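PDB 5NTH: putative aminopeptidase from Leishmania major, which probably acts as a manganese-dependent M17 leucyl aminopeptidase, removing amino acids from the N-terminal end of peptides, and binds the inhibitor actinonin. Local coordinates for residues E148-A156 against V201-C210. Residues are numbered along the deposited sequence; the frame is centred on the assembly and turned at random.
Sequences ETAVANAVA and VCVAELEAIC
With CG of Leu206 set beside its own backbone N (chi1 -59°), the second torsion (chi2 177°) sends CD1 out along the extended line of the chain to CB of Glu148. CD2 turns off to the side against the first turns of helix 148-156, where it lies 3.7 Å from the carbonyl O of Glu148 and 3.9 Å from CB of Ala152. Cys210, one turn further along, makes the same choice of first torsion, and its SG settles 3.5 Å from Ala152 O while touching the methyl groups of both Ala152 and Ala156. Ala156 CB also reaches the backbone of Cys210, 3.9 Å from CA. Ala152 and Ala156, one turn apart, thus give helix 148-156 a shallow flank on which Leu206 and Cys210 rest, with no hydrogen bond between the two segments; the axes approach to 9.0 Å and run roughly parallel, crossing at -36°. In the M17 architecture helix 148-156 belongs to the N-terminal domain, resting against strand 181-185 of its sheet through Val151 and Val155, whereas helix 203-221 runs on into the part of the chain assigned to the catalytic domain; the pair lies away from the manganese and actinonin sites. The Thr149 side chain lies roughly perpendicular to that of Leu206, and its CG2 also meets CD1 of Ile209 at 4.0 Å. Its hydroxyl is held elsewhere, by Glu533 of helix 528-536, a helix whose Thr529 and Phe532 also touch Ile209. At the end of the interface far from Cys210, Val201, just ahead of the second helix, and Glu148 lie alongside, pointing opposite ways, with Val201 CG1 standing 3.7 Å from Glu148 OE1. That carboxylate is buried, but OE2 hydrogen-bonds to Ser187 OG and OE1 weakly to Gly146 N.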
loop_
_atom_site.group_PDB
_atom_site.type_symbol
_atom_site.label_atom_id
_atom_site.label_comp_id
_atom_site.label_asym_id
_atom_site.label_seq_id
_atom_site.Cartn_x
_atom_site.Cartn_y
_atom_site.Cartn_z
ATOM N N GLU A 148 24.769 40.131 13.274
ATOM C CA GLU A 148 24.983 39.564 14.612
ATOM C C GLU A 148 23.958 38.519 15.070
ATOM O O GLU A 148 24.345 37.482 15.608
ATOM C CB GLU A 148 25.099 40.650 15.678
ATOM C CG GLU A 148 26.327 41.550 15.533
ATOM C CD GLU A 148 26.102 42.778 14.658
ATOM O OE1 GLU A 148 24.970 43.350 14.633
ATOM O OE2 GLU A 148 27.070 43.173 13.977
ATOM N N THR A 149 22.669 38.766 14.872
ATOM C CA THR A 149 21.670 37.806 15.383
ATOM C C THR A 149 21.666 36.506 14.563
ATOM O O THR A 149 21.530 35.438 15.123
ATOM C CB THR A 149 20.256 38.402 15.503
ATOM O OG1 THR A 149 19.836 38.854 14.225
ATOM C CG2 THR A 149 20.244 39.579 16.458
ATOM N N ALA A 150 21.849 36.602 13.254
ATOM C CA ALA A 150 21.981 35.437 12.393
ATOM C C ALA A 150 23.220 34.595 12.726
ATOM O O ALA A 150 23.168 33.363 12.774
ATOM C CB ALA A 150 22.016 35.872 10.943
ATOM N N VAL A 151 24.332 35.261 12.974
ATOM C CA VAL A 151 25.509 34.596 13.482
ATOM C C VAL A 151 25.236 33.987 14.858
ATOM O O VAL A 151 25.537 32.825 15.074
ATOM C CB VAL A 151 26.723 35.551 13.553
ATOM C CG1 VAL A 151 27.960 34.837 14.108
ATOM C CG2 VAL A 151 27.053 36.080 12.171
ATOM N N ALA A 152 24.684 34.719 15.806
ATOM C CA ALA A 152 24.505 34.097 17.110
ATOM C C ALA A 152 23.658 32.811 16.985
ATOM O O ALA A 152 24.027 31.751 17.537
ATOM C CB ALA A 152 23.889 35.054 18.094
ATOM N N ASN A 153 22.551 32.922 16.234
ATOM C CA ASN A 153 21.704 31.784 15.887
ATOM C C ASN A 153 22.451 30.660 15.149
ATOM O O ASN A 153 22.421 29.539 15.614
ATOM C CB ASN A 153 20.501 32.258 15.061
ATOM C CG ASN A 153 19.456 31.148 14.790
ATOM O OD1 ASN A 153 19.389 30.152 15.481
ATOM N ND2 ASN A 153 18.623 31.352 13.783
ATOM N N ALA A 154 23.113 30.977 14.032
ATOM C CA ALA A 154 23.815 29.996 13.158
ATOM C C ALA A 154 24.861 29.162 13.874
ATOM O O ALA A 154 25.109 27.984 13.530
ATOM C CB ALA A 154 24.473 30.698 11.989
ATOM N N VAL A 155 25.483 29.779 14.861
ATOM C CA VAL A 155 26.505 29.110 15.607
ATOM C C VAL A 155 25.925 28.324 16.729
ATOM O O VAL A 155 26.289 27.177 16.910
ATOM C CB VAL A 155 27.505 30.113 16.187
ATOM C CG1 VAL A 155 28.500 29.412 17.104
ATOM C CG2 VAL A 155 28.249 30.812 15.055
ATOM N N ALA A 156 25.059 28.950 17.508
ATOM C CA ALA A 156 24.397 28.300 18.658
ATOM C C ALA A 156 23.759 26.979 18.285
ATOM O O ALA A 156 23.912 25.976 18.978
ATOM C CB ALA A 156 23.324 29.204 19.232
ATOM N N VAL A 201 22.176 45.994 18.885
ATOM C CA VAL A 201 22.084 44.720 19.607
ATOM C C VAL A 201 23.404 44.444 20.298
ATOM O O VAL A 201 24.460 44.529 19.663
ATOM C CB VAL A 201 21.643 43.550 18.691
ATOM C CG1 VAL A 201 22.588 43.387 17.484
ATOM C CG2 VAL A 201 21.482 42.269 19.513
ATOM N N CYS A 202 23.325 44.124 21.594
ATOM C CA CYS A 202 24.508 43.995 22.446
ATOM C C CYS A 202 24.857 42.544 22.794
ATOM O O CYS A 202 24.070 41.632 22.555
ATOM C CB CYS A 202 24.312 44.782 23.718
ATOM S SG CYS A 202 23.117 44.086 24.853
ATOM N N VAL A 203 26.037 42.351 23.375
ATOM C CA VAL A 203 26.549 41.025 23.659
ATOM C C VAL A 203 25.700 40.219 24.610
ATOM O O VAL A 203 25.563 39.013 24.405
ATOM C CB VAL A 203 27.972 41.099 24.231
ATOM C CG1 VAL A 203 28.463 39.746 24.775
ATOM C CG2 VAL A 203 28.898 41.573 23.134
ATOM N N ALA A 204 25.166 40.854 25.653
ATOM C CA ALA A 204 24.298 40.144 26.598
ATOM C C ALA A 204 23.012 39.599 25.914
ATOM O O ALA A 204 22.508 38.546 26.298
ATOM C CB ALA A 204 23.962 41.029 27.789
ATOM N N GLU A 205 22.528 40.315 24.897
ATOM C CA GLU A 205 21.449 39.847 24.037
ATOM C C GLU A 205 21.839 38.622 23.198
ATOM O O GLU A 205 21.128 37.619 23.166
ATOM C CB GLU A 205 20.937 40.979 23.143
ATOM C CG GLU A 205 19.824 41.769 23.820
ATOM C CD GLU A 205 19.600 43.180 23.273
ATOM O OE1 GLU A 205 20.585 43.992 23.261
ATOM O OE2 GLU A 205 18.424 43.479 22.879
ATOM N N LEU A 206 22.971 38.676 22.535
ATOM C CA LEU A 206 23.381 37.533 21.724
ATOM C C LEU A 206 23.523 36.265 22.576
ATOM O O LEU A 206 23.166 35.180 22.125
ATOM C CB LEU A 206 24.665 37.827 20.977
ATOM C CG LEU A 206 24.562 39.026 20.043
ATOM C CD1 LEU A 206 25.918 39.254 19.408
ATOM C CD2 LEU A 206 23.484 38.867 18.984
ATOM N N GLU A 207 24.006 36.413 23.809
ATOM C CA GLU A 207 24.037 35.310 24.769
ATOM C C GLU A 207 22.635 34.827 25.156
ATOM O O GLU A 207 22.380 33.614 25.292
ATOM C CB GLU A 207 24.846 35.713 26.004
ATOM C CG GLU A 207 26.348 35.720 25.729
ATOM C CD GLU A 207 27.173 36.595 26.676
ATOM O OE1 GLU A 207 26.806 37.750 26.974
ATOM O OE2 GLU A 207 28.232 36.123 27.117
ATOM N N ALA A 208 21.723 35.762 25.347
ATOM C CA ALA A 208 20.353 35.385 25.647
ATOM C C ALA A 208 19.718 34.604 24.485
ATOM O O ALA A 208 19.018 33.616 24.735
ATOM C CB ALA A 208 19.539 36.613 25.987
ATOM N N ILE A 209 19.986 35.033 23.238
ATOM C CA ILE A 209 19.578 34.279 22.028
ATOM C C ILE A 209 20.218 32.888 22.000
ATOM O O ILE A 209 19.518 31.884 21.859
ATOM C CB ILE A 209 19.877 35.061 20.737
ATOM C CG1 ILE A 209 18.845 36.163 20.561
ATOM C CG2 ILE A 209 19.779 34.193 19.514
ATOM C CD1 ILE A 209 19.264 37.229 19.552
ATOM N N CYS A 210 21.537 32.822 22.146
ATOM C CA CYS A 210 22.237 31.533 22.130
ATOM C C CYS A 210 21.644 30.598 23.164
ATOM O O CYS A 210 21.306 29.485 22.832
ATOM C CB CYS A 210 23.731 31.704 22.378
ATOM S SG CYS A 210 24.575 32.445 20.973
#